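Local coordinates for protein EH1AB1 (Metagenome, PDB 6I8F) that hydrolyses carboxylic esters, probably by means of a serine nucleophile held in an alpha/beta hydrolase fold, at residues L17-N22 and R307-G312; D56-P61 and D114-R119; L94-Y99 and Q127-D132; N122-Q127 and A321-H326; F263-G268 and T291-P296. All coordinates share one frame; numbering follows the deposited sequence.

Interaction 1 (L17-N22 and R307-G312); sequences LPETRN and RFLSQG
Glu19 reaches from helix 18-32 to the start of helix 310-327 and places its carboxylate against two consecutive backbone amides. OE1 accepts from Ser310 N at 2.9 Å, on the syn side but about 30° out of the carboxylate plane, and the bond is bent. OE2 accepts from Gln311 N at 3.0 Å through its syn lone pair, and this second bond is the straighter, with an angle of 163° at the hydrogen. The first torsion puts CG between the backbone N and the carbonyl carbon of Glu19 (chi1 66°), and the chain then runs out extended, which carries the carboxylate across to the amides of Ser310 and Gln311. Leu309 packs on both ends of Glu19: its CB lies 3.7 Å from the carboxylate oxygen OE2, and its CD2 lies 3.5 Å from the backbone oxygen Glu19 O. Next to it, Leu17 CD1 meets Gln311 CG at 3.5 Å, the two side chains crossing at about a right angle. The Gln311 chain bends at chi2, and its OE1 accepts from Lys289 of the second subunit. Thr20 uses its hydroxyl on Gly297 O, while its CA rests on the Leu309 methyl CD2. A carboxylate bridging successive amides in this way is characteristic of helix N-terminal capping, here supplied by a residue remote in sequence, which joins the N-terminal helix to the last helix of the alpha/beta hydrolase fold.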
# COMPACT_ATOMS: atom_id res chain seq x y z
N LEU A 17 -4.11 1.97 -20.52
CA LEU A 17 -4.92 0.77 -20.52
C LEU A 17 -6.06 0.94 -21.53
O LEU A 17 -6.53 2.04 -21.77
CB LEU A 17 -5.48 0.52 -19.12
CG LEU A 17 -4.46 0.16 -18.04
CD1 LEU A 17 -5.11 0.25 -16.66
CD2 LEU A 17 -3.91 -1.24 -18.28
N PRO A 18 -6.55 -0.17 -22.11
CA PRO A 18 -7.72 -0.12 -22.99
C PRO A 18 -8.89 0.71 -22.45
O PRO A 18 -9.40 1.58 -23.17
CB PRO A 18 -8.11 -1.60 -23.12
CG PRO A 18 -6.80 -2.34 -22.98
CD PRO A 18 -6.00 -1.53 -21.98
N GLU A 19 -9.31 0.47 -21.20
CA GLU A 19 -10.48 1.19 -20.62
C GLU A 19 -10.20 2.69 -20.57
O GLU A 19 -11.10 3.51 -20.75
CB GLU A 19 -10.86 0.63 -19.24
CG GLU A 19 -9.82 0.86 -18.14
CD GLU A 19 -10.27 0.44 -16.75
OE1 GLU A 19 -11.25 -0.34 -16.66
OE2 GLU A 19 -9.68 0.94 -15.74
N THR A 20 -8.94 3.06 -20.33
CA THR A 20 -8.54 4.46 -20.28
C THR A 20 -8.67 5.09 -21.67
O THR A 20 -9.32 6.13 -21.83
CB THR A 20 -7.12 4.62 -19.73
OG1 THR A 20 -6.97 3.83 -18.54
CG2 THR A 20 -6.79 6.06 -19.42
N ARG A 21 -8.03 4.48 -22.66
CA ARG A 21 -8.12 4.88 -24.08
C ARG A 21 -9.60 5.02 -24.48
O ARG A 21 -9.99 6.02 -25.08
CB ARG A 21 -7.41 3.86 -24.97
CG ARG A 21 -6.31 4.47 -25.84
CD ARG A 21 -5.40 3.43 -26.48
NE ARG A 21 -4.77 2.52 -25.53
CZ ARG A 21 -4.85 1.19 -25.59
NH1 ARG A 21 -5.55 0.61 -26.55
NH2 ARG A 21 -4.22 0.45 -24.70
N ASN A 22 -10.41 4.01 -24.14
CA ASN A 22 -11.84 4.00 -24.47
C ASN A 22 -12.51 5.25 -23.89
O ASN A 22 -13.28 5.91 -24.59
CB ASN A 22 -12.55 2.73 -24.02
CG ASN A 22 -12.20 1.53 -24.88
OD1 ASN A 22 -11.66 1.68 -25.98
ND2 ASN A 22 -12.50 0.34 -24.40
N ARG A 307 -17.61 4.23 -13.11
CA ARG A 307 -18.52 3.70 -14.12
C ARG A 307 -17.73 3.21 -15.34
O ARG A 307 -18.05 2.18 -15.93
CB ARG A 307 -19.52 4.76 -14.58
CG ARG A 307 -20.40 4.31 -15.74
CD ARG A 307 -21.42 5.37 -16.06
NE ARG A 307 -22.11 5.04 -17.29
CZ ARG A 307 -23.06 5.77 -17.84
NH1 ARG A 307 -23.44 6.91 -17.27
NH2 ARG A 307 -23.63 5.35 -18.97
N PHE A 308 -16.68 3.97 -15.68
CA PHE A 308 -15.91 3.79 -16.90
C PHE A 308 -14.58 3.06 -16.64
O PHE A 308 -14.12 2.37 -17.53
CB PHE A 308 -15.62 5.14 -17.54
CG PHE A 308 -16.86 5.88 -17.93
CD1 PHE A 308 -17.62 5.47 -19.01
CD2 PHE A 308 -17.32 6.95 -17.17
CE1 PHE A 308 -18.77 6.15 -19.37
CE2 PHE A 308 -18.48 7.61 -17.51
CZ PHE A 308 -19.21 7.21 -18.62
N LEU A 309 -13.97 3.28 -15.46
CA LEU A 309 -12.62 2.78 -15.18
C LEU A 309 -12.67 1.83 -13.97
O LEU A 309 -12.76 2.25 -12.81
CB LEU A 309 -11.67 3.96 -14.94
CG LEU A 309 -11.58 4.99 -16.07
CD1 LEU A 309 -10.63 6.12 -15.71
CD2 LEU A 309 -11.16 4.35 -17.38
N SER A 310 -12.57 0.53 -14.27
CA SER A 310 -12.45 -0.53 -13.28
C SER A 310 -11.26 -0.31 -12.35
O SER A 310 -11.30 -0.76 -11.20
CB SER A 310 -12.30 -1.86 -13.97
OG SER A 310 -13.55 -2.23 -14.50
N GLN A 311 -10.18 0.28 -12.87
CA GLN A 311 -8.98 0.51 -12.08
C GLN A 311 -9.37 1.36 -10.87
O GLN A 311 -8.81 1.22 -9.78
CB GLN A 311 -7.89 1.19 -12.92
CG GLN A 311 -7.14 0.26 -13.86
CD GLN A 311 -6.31 -0.75 -13.10
OE1 GLN A 311 -5.37 -0.42 -12.39
NE2 GLN A 311 -6.68 -2.02 -13.23
N GLY A 312 -10.37 2.23 -11.07
CA GLY A 312 -10.90 3.08 -10.02
C GLY A 312 -11.45 2.28 -8.85
O GLY A 312 -11.26 2.65 -7.70

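Interaction 2 (D56-P61 and D114-R119); sequences DGEADP and DSTCRR
Pro61 and Ser115 bring their CA atoms to 4.2 Å, where the loop 56-61, extended from Glu58 onward, runs past the first turn of helix 114-124. Glu58 points its side chain at that turn. Its OE1 accepts from Ser115 N at 2.9 Å, on the syn side and some 30° out of plane. Two donors grip OE2: Thr116 N comes from above the carboxylate plane, and Thr116 OG1 approaches on the anti side at 2.7 Å, the shorter bond. A buried carboxylate closing off the amides at a helix N-terminus in this manner is a capping interaction, and the helix dipole would probably help to stabilise its charge. The helix belongs to the beta-alpha-beta unit that links strands 94-100 and 127-132. With an alanine here in place of Glu58, the amides of Ser115 and Thr116 would probably lose their acceptor and the Thr116 hydroxyl would be set free to turn. Ser115 answers from the helix, its OG donating to Ala59 O at 2.8 Å. Pro61 CB packs on Arg118 CD at 3.5 Å. Arg118 NE in turn forms a salt bridge with Asp114 OD2 at 3.0 Å, within the helix, while its NH1 donates to Pro62 O. The other oxygen of Asp114 is held by Arg82 and the hydroxyl of Tyr84, both on strand 78-85.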
# COMPACT_ATOMS: atom_id res chain seq x y z
N ASP A 56 -22.86 10.84 -12.55
CA ASP A 56 -23.25 9.78 -13.48
C ASP A 56 -22.01 9.00 -13.96
O ASP A 56 -22.16 8.04 -14.71
CB ASP A 56 -24.05 10.35 -14.66
CG ASP A 56 -24.86 9.31 -15.43
OD1 ASP A 56 -25.35 8.33 -14.80
OD2 ASP A 56 -24.99 9.48 -16.67
N GLY A 57 -20.81 9.44 -13.56
CA GLY A 57 -19.54 8.79 -13.89
C GLY A 57 -19.03 7.86 -12.79
O GLY A 57 -18.06 7.15 -13.00
N GLU A 58 -19.63 7.92 -11.60
CA GLU A 58 -19.36 6.96 -10.55
C GLU A 58 -20.08 5.65 -10.87
O GLU A 58 -21.14 5.65 -11.50
CB GLU A 58 -19.91 7.40 -9.20
CG GLU A 58 -19.26 8.62 -8.60
CD GLU A 58 -19.51 8.69 -7.10
OE1 GLU A 58 -20.68 8.89 -6.71
OE2 GLU A 58 -18.53 8.45 -6.33
N ALA A 59 -19.52 4.54 -10.38
CA ALA A 59 -20.21 3.26 -10.32
C ALA A 59 -21.54 3.44 -9.56
O ALA A 59 -21.71 4.38 -8.78
CB ALA A 59 -19.32 2.24 -9.63
N ASP A 60 -22.48 2.51 -9.76
CA ASP A 60 -23.73 2.52 -9.01
C ASP A 60 -23.46 2.43 -7.52
O ASP A 60 -22.55 1.71 -7.09
CB ASP A 60 -24.65 1.37 -9.44
CG ASP A 60 -25.25 1.59 -10.81
OD1 ASP A 60 -25.30 2.75 -11.26
OD2 ASP A 60 -25.65 0.60 -11.42
N PRO A 61 -24.21 3.17 -6.68
CA PRO A 61 -23.95 3.19 -5.24
C PRO A 61 -24.23 1.84 -4.59
O PRO A 61 -25.34 1.33 -4.68
CB PRO A 61 -24.90 4.27 -4.71
CG PRO A 61 -26.01 4.32 -5.74
CD PRO A 61 -25.30 4.09 -7.06
N ASP A 114 -20.36 10.15 -3.83
CA ASP A 114 -21.23 9.36 -2.94
C ASP A 114 -20.98 7.85 -3.09
O ASP A 114 -20.81 7.15 -2.09
CB ASP A 114 -22.70 9.71 -3.20
CG ASP A 114 -23.66 8.88 -2.37
OD1 ASP A 114 -23.81 9.19 -1.17
OD2 ASP A 114 -24.22 7.91 -2.93
N SER A 115 -20.98 7.34 -4.33
CA SER A 115 -20.75 5.91 -4.59
C SER A 115 -19.35 5.48 -4.10
O SER A 115 -19.18 4.35 -3.60
CB SER A 115 -20.95 5.55 -6.05
OG SER A 115 -22.31 5.72 -6.45
N THR A 116 -18.37 6.37 -4.28
CA THR A 116 -17.00 6.16 -3.88
C THR A 116 -16.89 6.09 -2.36
O THR A 116 -16.19 5.22 -1.83
CB THR A 116 -16.09 7.26 -4.44
OG1 THR A 116 -16.17 7.18 -5.86
CG2 THR A 116 -14.66 7.14 -3.95
N CYS A 117 -17.55 7.01 -1.65
CA CYS A 117 -17.52 7.01 -0.19
C CYS A 117 -18.21 5.76 0.37
O CYS A 117 -17.72 5.19 1.33
CB CYS A 117 -18.16 8.26 0.39
SG CYS A 117 -17.08 9.70 0.22
N ARG A 118 -19.31 5.35 -0.27
CA ARG A 118 -20.04 4.14 0.13
C ARG A 118 -19.09 2.94 0.04
O ARG A 118 -19.01 2.13 0.97
CB ARG A 118 -21.27 3.92 -0.75
CG ARG A 118 -22.45 4.82 -0.42
CD ARG A 118 -23.47 4.81 -1.54
NE ARG A 118 -24.69 5.55 -1.21
CZ ARG A 118 -25.76 5.02 -0.62
NH1 ARG A 118 -25.83 3.72 -0.35
NH2 ARG A 118 -26.78 5.81 -0.29
N ARG A 119 -18.37 2.84 -1.09
CA ARG A 119 -17.49 1.71 -1.34
C ARG A 119 -16.34 1.76 -0.33
O ARG A 119 -15.97 0.72 0.22
CB ARG A 119 -16.98 1.69 -2.78
CG ARG A 119 -16.27 0.40 -3.15
CD ARG A 119 -15.92 0.30 -4.63
NE ARG A 119 -15.23 -0.95 -4.92
CZ ARG A 119 -15.80 -2.04 -5.43
NH1 ARG A 119 -17.06 -2.00 -5.81
NH2 ARG A 119 -15.09 -3.15 -5.60

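Interaction 3 (L94-Y99 and Q127-D132); sequences LPTLIY and QVISID
Thr96 and Gln127 lie side by side and point the same way: OG1 of Thr96 is anti to the carbonyl carbon (chi1 -65°), and the Gln127 chain leaves with CG opposite the backbone N (chi1 176°) and stays extended. This places Gln127 NE2 to donate to Thr96 OG1 at 3.0 Å, almost straight and in the amide plane. That hydroxyl in turn donates to Leu94 O at 2.7 Å, and NE2 also serves Phe162 O. A valine in place of Thr96 would probably leave this Gln127 N-H without its acceptor and take one donor from Leu94 O. Thr96 CG2 touches Ile129 CD1 at 3.6 Å, and further along Ile98 CG2 meets Ile131 CG1. Leu97, Tyr99 and Val128 face the other way, Tyr99 and Val128 against helix 114-124 and Leu97 against Met323 of helix 310-327; the Tyr99 hydroxyl bonds to Asp174, within the probable nucleophile elbow. The middle backbone bonds, such as Tyr99 N to Ile129 O at 2.9 Å, are near-linear, while that from Gln127 N to Pro95 O is weak. At the far end a water bridges Ser130 OG and Ile131 O. Two parallel strands joined through a helix form the beta-alpha-beta crossover of the central alpha/beta hydrolase sheet.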
# COMPACT_ATOMS: atom_id res chain seq x y z
N LEU A 94 -16.75 3.99 15.54
CA LEU A 94 -16.00 3.38 14.46
C LEU A 94 -14.78 4.23 14.15
O LEU A 94 -14.83 5.46 14.21
CB LEU A 94 -16.87 3.26 13.21
CG LEU A 94 -17.98 2.21 13.28
CD1 LEU A 94 -18.88 2.32 12.07
CD2 LEU A 94 -17.39 0.81 13.40
N PRO A 95 -13.66 3.59 13.72
CA PRO A 95 -12.61 4.32 13.04
C PRO A 95 -13.31 5.04 11.88
O PRO A 95 -14.24 4.49 11.28
CB PRO A 95 -11.58 3.27 12.58
CG PRO A 95 -12.05 1.95 13.17
CD PRO A 95 -13.45 2.14 13.72
N THR A 96 -12.90 6.27 11.60
CA THR A 96 -13.68 7.18 10.77
C THR A 96 -12.75 7.93 9.81
O THR A 96 -11.73 8.46 10.24
CB THR A 96 -14.49 8.16 11.63
OG1 THR A 96 -15.45 7.42 12.39
CG2 THR A 96 -15.20 9.21 10.81
N LEU A 97 -13.13 7.97 8.54
CA LEU A 97 -12.43 8.75 7.53
C LEU A 97 -13.25 10.00 7.21
O LEU A 97 -14.36 9.89 6.69
CB LEU A 97 -12.23 7.90 6.27
CG LEU A 97 -11.73 8.64 5.03
CD1 LEU A 97 -10.38 9.29 5.29
CD2 LEU A 97 -11.64 7.70 3.85
N ILE A 98 -12.68 11.17 7.51
CA ILE A 98 -13.21 12.44 7.04
C ILE A 98 -12.69 12.67 5.62
O ILE A 98 -11.49 12.81 5.40
CB ILE A 98 -12.83 13.59 7.99
CG1 ILE A 98 -13.41 13.34 9.38
CG2 ILE A 98 -13.29 14.93 7.41
CD1 ILE A 98 -12.65 14.01 10.50
N TYR A 99 -13.64 12.71 4.67
CA TYR A 99 -13.36 12.72 3.24
C TYR A 99 -13.75 14.07 2.61
O TYR A 99 -14.85 14.57 2.80
CB TYR A 99 -14.10 11.59 2.51
CG TYR A 99 -13.58 11.36 1.12
CD1 TYR A 99 -14.09 12.05 0.03
CD2 TYR A 99 -12.54 10.47 0.89
CE1 TYR A 99 -13.58 11.87 -1.25
CE2 TYR A 99 -12.02 10.27 -0.38
CZ TYR A 99 -12.54 10.98 -1.45
OH TYR A 99 -12.02 10.78 -2.70
N GLN A 127 -16.34 4.03 9.24
CA GLN A 127 -17.26 5.12 8.93
C GLN A 127 -16.57 6.09 7.97
O GLN A 127 -15.39 6.35 8.14
CB GLN A 127 -17.66 5.85 10.22
CG GLN A 127 -18.56 7.05 9.95
CD GLN A 127 -19.19 7.64 11.19
OE1 GLN A 127 -20.38 7.95 11.19
NE2 GLN A 127 -18.40 7.83 12.24
N VAL A 128 -17.29 6.60 6.96
CA VAL A 128 -16.83 7.74 6.15
C VAL A 128 -17.77 8.93 6.39
O VAL A 128 -19.01 8.79 6.47
CB VAL A 128 -16.72 7.38 4.65
CG1 VAL A 128 -16.26 8.57 3.81
CG2 VAL A 128 -15.80 6.19 4.43
N ILE A 129 -17.17 10.11 6.53
CA ILE A 129 -17.91 11.36 6.65
C ILE A 129 -17.41 12.30 5.56
O ILE A 129 -16.31 12.83 5.69
CB ILE A 129 -17.78 11.99 8.04
CG1 ILE A 129 -18.21 11.02 9.14
CG2 ILE A 129 -18.58 13.29 8.10
CD1 ILE A 129 -17.97 11.53 10.55
N SER A 130 -18.24 12.49 4.53
CA SER A 130 -17.94 13.34 3.38
C SER A 130 -18.35 14.79 3.68
O SER A 130 -19.44 15.04 4.22
CB SER A 130 -18.63 12.81 2.16
OG SER A 130 -18.29 13.57 1.02
N ILE A 131 -17.49 15.75 3.33
CA ILE A 131 -17.64 17.13 3.77
C ILE A 131 -17.98 18.00 2.56
O ILE A 131 -17.32 17.93 1.51
CB ILE A 131 -16.38 17.65 4.49
CG1 ILE A 131 -16.00 16.79 5.70
CG2 ILE A 131 -16.56 19.11 4.86
CD1 ILE A 131 -17.06 16.69 6.77
N ASP A 132 -18.99 18.85 2.76
CA ASP A 132 -19.44 19.82 1.78
C ASP A 132 -18.85 21.19 2.16
O ASP A 132 -19.46 21.97 2.86
CB ASP A 132 -20.97 19.83 1.73
CG ASP A 132 -21.55 20.31 0.41
OD1 ASP A 132 -20.77 20.65 -0.52
OD2 ASP A 132 -22.79 20.33 0.32
O HOH W 1 -16.72 15.57 0.21

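Interaction 4 (N122-Q127 and A321-H326); sequences NKSRCQ and AVMGAH
Ser124 and Gly324 come within 4.6 Å of each other at their CA atoms, where the end of helix 114-124 meets the flank of helix 310-327. The fit depends on the glycine: its CA lies 3.6 Å from Ser124 O, and a beta carbon built there would fall far too close to that oxygen. Arg125 then leaves the helix with a positive phi of 64°, turning the chain toward strand 127-132. No hydrogen bond crosses this contact. Among the side chains, the methyl of Met323 does most of the touching; its chain runs out extended and bends at chi3 (64°) to bring CE against the turn. CE touches Ser124 CB at 3.7 Å, and the hydroxyl oxygen OG at the same distance. It also packs on Cys126 CB at 3.9 Å, with Cys126 SG close alongside. The buried Ser124 hydroxyl is well supplied: OG accepts from Cys126 N at 2.9 Å, an ST turn, and bonds to Leu120 O one helical turn back. Ser124 O, too, has a partner, the hydroxyl of the C-terminal Thr329. Beyond the contact, Met323 lies on Leu97 of strand 94-100 and on Phe198 and Met200 of strand 198-202, so helix 310-327 lies beside the end of helix 114-124 on the same face of the central sheet, while Ala321, Val322 and Ala325 also touch the second subunit.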
# COMPACT_ATOMS: atom_id res chain seq x y z
N ASN A 122 -17.63 0.42 3.14
CA ASN A 122 -17.88 -1.02 3.14
C ASN A 122 -16.56 -1.81 3.14
O ASN A 122 -16.42 -2.76 3.89
CB ASN A 122 -18.78 -1.43 1.97
CG ASN A 122 -20.22 -1.04 2.17
OD1 ASN A 122 -20.63 -0.71 3.28
ND2 ASN A 122 -21.01 -1.08 1.11
N LYS A 123 -15.60 -1.37 2.33
CA LYS A 123 -14.36 -2.10 2.10
C LYS A 123 -13.40 -1.91 3.29
O LYS A 123 -12.69 -2.82 3.65
CB LYS A 123 -13.70 -1.64 0.81
CG LYS A 123 -14.45 -2.00 -0.46
CD LYS A 123 -14.34 -3.45 -0.83
CE LYS A 123 -15.25 -3.80 -1.99
NZ LYS A 123 -15.05 -5.21 -2.40
N SER A 124 -13.42 -0.71 3.89
CA SER A 124 -12.54 -0.39 4.99
C SER A 124 -13.10 -0.88 6.34
O SER A 124 -12.33 -1.05 7.27
CB SER A 124 -12.26 1.07 5.05
OG SER A 124 -13.42 1.77 5.46
N ARG A 125 -14.43 -1.04 6.42
CA ARG A 125 -15.14 -1.26 7.69
C ARG A 125 -14.99 -0.03 8.59
O ARG A 125 -15.13 -0.13 9.82
CB ARG A 125 -14.65 -2.52 8.42
CG ARG A 125 -14.65 -3.79 7.58
CD ARG A 125 -14.30 -4.99 8.45
NE ARG A 125 -14.12 -6.23 7.70
CZ ARG A 125 -13.63 -7.37 8.18
NH1 ARG A 125 -12.88 -7.39 9.27
NH2 ARG A 125 -13.89 -8.49 7.54
N CYS A 126 -14.71 1.12 7.97
CA CYS A 126 -14.62 2.40 8.66
C CYS A 126 -15.82 3.26 8.28
O CYS A 126 -16.27 3.21 7.14
CB CYS A 126 -13.35 3.14 8.28
SG CYS A 126 -11.83 2.33 8.83
N GLN A 127 -16.34 4.03 9.24
CA GLN A 127 -17.26 5.12 8.93
C GLN A 127 -16.57 6.09 7.97
O GLN A 127 -15.39 6.35 8.14
CB GLN A 127 -17.66 5.85 10.22
CG GLN A 127 -18.56 7.05 9.95
CD GLN A 127 -19.19 7.64 11.19
OE1 GLN A 127 -20.38 7.95 11.19
NE2 GLN A 127 -18.40 7.83 12.24
N ALA A 321 -8.57 -0.80 2.01
CA ALA A 321 -7.92 -1.95 2.61
C ALA A 321 -6.77 -1.50 3.50
O ALA A 321 -6.62 -1.98 4.60
CB ALA A 321 -7.42 -2.87 1.52
N VAL A 322 -5.95 -0.57 3.00
CA VAL A 322 -4.79 -0.10 3.73
C VAL A 322 -5.24 0.67 4.98
O VAL A 322 -4.65 0.52 6.06
CB VAL A 322 -3.87 0.73 2.82
CG1 VAL A 322 -2.77 1.44 3.59
CG2 VAL A 322 -3.29 -0.10 1.69
N MET A 323 -6.25 1.53 4.84
CA MET A 323 -6.75 2.30 5.97
C MET A 323 -7.31 1.34 7.04
O MET A 323 -6.99 1.48 8.22
CB MET A 323 -7.84 3.29 5.56
CG MET A 323 -8.33 4.12 6.75
SD MET A 323 -9.47 5.41 6.24
CE MET A 323 -10.81 4.41 5.60
N GLY A 324 -8.15 0.39 6.62
CA GLY A 324 -8.77 -0.60 7.53
C GLY A 324 -7.74 -1.43 8.27
O GLY A 324 -7.87 -1.67 9.49
N ALA A 325 -6.72 -1.87 7.53
CA ALA A 325 -5.58 -2.60 8.10
C ALA A 325 -4.87 -1.73 9.13
O ALA A 325 -4.50 -2.20 10.22
CB ALA A 325 -4.64 -3.03 7.00
N HIS A 326 -4.68 -0.45 8.80
CA HIS A 326 -4.00 0.45 9.70
C HIS A 326 -4.79 0.56 11.02
O HIS A 326 -4.21 0.56 12.08
CB HIS A 326 -3.74 1.82 9.06
CG HIS A 326 -2.95 2.72 9.95
ND1 HIS A 326 -1.57 2.58 10.11
CD2 HIS A 326 -3.33 3.73 10.77
CE1 HIS A 326 -1.15 3.48 10.98
NE2 HIS A 326 -2.20 4.20 11.39

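Interaction 5 (F263-G268 and T291-P296); sequences FVLTAG and TYVNYP
Phe263 to Ala267 pair in parallel with Thr291 to Tyr295, the two last strands of the alpha/beta hydrolase sheet, joined through helix 273-285 as a beta-alpha-beta unit. Their axes run 18° apart, and the backbone bonds are regular, among them Val264 N to Thr291 O at 2.8 Å. The tight part faces helix 273-285. There Thr266 OG1 takes the position between the backbone N and the carbonyl carbon (chi1 58°) and meets two partners. Tyr292 OH lies 2.6 Å from OG1, a hydrogen bond in which either hydroxyl may donate, and Asn294 ND2 donates to the same oxygen at 2.7 Å, slightly tilted from its amide plane. Both side chains cross Thr266 at about a right angle. The face toward helix 310-327 makes apolar contacts, though Tyr295 OH reaches Glu318 and Thr291 OG1 bonds Glu318 of the second subunit: Phe263 CZ touches Val293 CG1 at 3.5 Å, that methyl also lying beside Leu265, while Leu265 CD1 packs on Tyr295 CE1 at 3.7 Å. Contact thins toward Pro296, which is partly exposed and points away, and Ala267 adds little. Along its outer edge, Thr291 to Asn294 pair antiparallel with a strand of the second subunit, so the sheet continues across the dimer. At the end of strand 262-267 the chain turns a corner at Gly268, close before the probable catalytic Asp270, and Gly268 N donates to Tyr295 O at 2.9 Å from well above the carbonyl plane.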
# COMPACT_ATOMS: atom_id res chain seq x y z
N PHE A 263 -1.41 6.97 3.15
CA PHE A 263 -1.54 6.26 1.91
C PHE A 263 -1.53 7.32 0.81
O PHE A 263 -2.37 8.22 0.83
CB PHE A 263 -2.82 5.43 1.91
CG PHE A 263 -3.15 4.76 0.61
CD1 PHE A 263 -2.63 3.52 0.29
CD2 PHE A 263 -3.99 5.36 -0.31
CE1 PHE A 263 -2.94 2.89 -0.90
CE2 PHE A 263 -4.29 4.74 -1.52
CZ PHE A 263 -3.78 3.50 -1.80
N VAL A 264 -0.58 7.23 -0.13
CA VAL A 264 -0.45 8.20 -1.23
C VAL A 264 -0.56 7.44 -2.55
O VAL A 264 0.22 6.51 -2.81
CB VAL A 264 0.86 9.00 -1.13
CG1 VAL A 264 0.94 10.06 -2.20
CG2 VAL A 264 1.07 9.62 0.25
N LEU A 265 -1.54 7.81 -3.37
CA LEU A 265 -1.79 7.15 -4.63
C LEU A 265 -1.55 8.16 -5.76
O LEU A 265 -2.02 9.30 -5.67
CB LEU A 265 -3.23 6.63 -4.64
CG LEU A 265 -3.65 5.86 -5.90
CD1 LEU A 265 -4.68 4.80 -5.57
CD2 LEU A 265 -4.19 6.81 -6.96
N THR A 266 -0.82 7.72 -6.80
CA THR A 266 -0.71 8.48 -8.03
C THR A 266 -1.26 7.67 -9.21
O THR A 266 -1.24 6.43 -9.24
CB THR A 266 0.73 8.93 -8.31
OG1 THR A 266 1.56 7.77 -8.38
CG2 THR A 266 1.25 9.91 -7.28
N ALA A 267 -1.78 8.41 -10.19
CA ALA A 267 -2.16 7.89 -11.49
C ALA A 267 -0.99 8.11 -12.46
O ALA A 267 -0.35 9.15 -12.42
CB ALA A 267 -3.43 8.56 -11.97
N GLY A 268 -0.73 7.11 -13.32
CA GLY A 268 0.42 7.09 -14.23
C GLY A 268 0.39 8.22 -15.26
O GLY A 268 1.42 8.83 -15.53
N THR A 291 2.53 4.36 2.82
CA THR A 291 2.26 3.45 1.74
C THR A 291 2.05 4.25 0.46
O THR A 291 1.14 5.07 0.40
CB THR A 291 1.00 2.62 2.04
OG1 THR A 291 1.16 1.98 3.31
CG2 THR A 291 0.72 1.60 0.97
N TYR A 292 2.89 4.02 -0.55
CA TYR A 292 2.82 4.70 -1.83
C TYR A 292 2.43 3.70 -2.91
O TYR A 292 2.97 2.60 -2.96
CB TYR A 292 4.15 5.36 -2.21
CG TYR A 292 4.14 5.85 -3.63
CD1 TYR A 292 3.46 7.01 -3.97
CD2 TYR A 292 4.71 5.11 -4.65
CE1 TYR A 292 3.40 7.45 -5.29
CE2 TYR A 292 4.65 5.53 -5.97
CZ TYR A 292 3.99 6.70 -6.29
OH TYR A 292 3.93 7.13 -7.59
N VAL A 293 1.51 4.09 -3.80
CA VAL A 293 1.16 3.24 -4.93
C VAL A 293 0.94 4.11 -6.17
O VAL A 293 0.34 5.18 -6.08
CB VAL A 293 -0.08 2.36 -4.66
CG1 VAL A 293 -1.30 3.18 -4.27
CG2 VAL A 293 -0.40 1.47 -5.85
N ASN A 294 1.44 3.60 -7.31
CA ASN A 294 1.22 4.18 -8.61
C ASN A 294 0.36 3.22 -9.43
O ASN A 294 0.66 2.02 -9.49
CB ASN A 294 2.53 4.50 -9.33
CG ASN A 294 2.29 5.16 -10.67
OD1 ASN A 294 2.63 4.61 -11.72
ND2 ASN A 294 1.66 6.32 -10.67
N TYR A 295 -0.71 3.76 -10.02
CA TYR A 295 -1.60 3.02 -10.93
C TYR A 295 -1.23 3.41 -12.36
O TYR A 295 -1.68 4.43 -12.86
CB TYR A 295 -3.08 3.30 -10.62
CG TYR A 295 -3.65 2.42 -9.53
CD1 TYR A 295 -3.19 2.50 -8.23
CD2 TYR A 295 -4.62 1.46 -9.81
CE1 TYR A 295 -3.68 1.67 -7.23
CE2 TYR A 295 -5.13 0.63 -8.82
CZ TYR A 295 -4.65 0.73 -7.52
OH TYR A 295 -5.11 -0.09 -6.54
N PRO A 296 -0.38 2.62 -13.06
CA PRO A 296 0.04 2.98 -14.42
C PRO A 296 -1.15 2.89 -15.39
O PRO A 296 -2.10 2.13 -15.16
CB PRO A 296 1.13 1.97 -14.77
CG PRO A 296 0.86 0.78 -13.85
CD PRO A 296 0.23 1.36 -12.60

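Interactions 3 and 5 are both parallel strand pairs of one sheet, with centres about 21 Å apart; interaction 5 lies at its outer edge, where the second subunit extends it. Helix 310-327 links interactions 1 and 4, about 24 Å apart between centres, and helix 114-124 links 2 and 4. Interaction 3 borders 4, the two sharing Gln127, and interactions 1 and 2 touch through the Arg307-Asp56 salt bridge. Along the chain, interaction 1 spans from the N-terminal helix to the last one and encloses 2, 3 and 5, while 4 crosses it. Together they join the N-terminal helix and the last helix to the central sheet, which interaction 5 carries on into the second subunit.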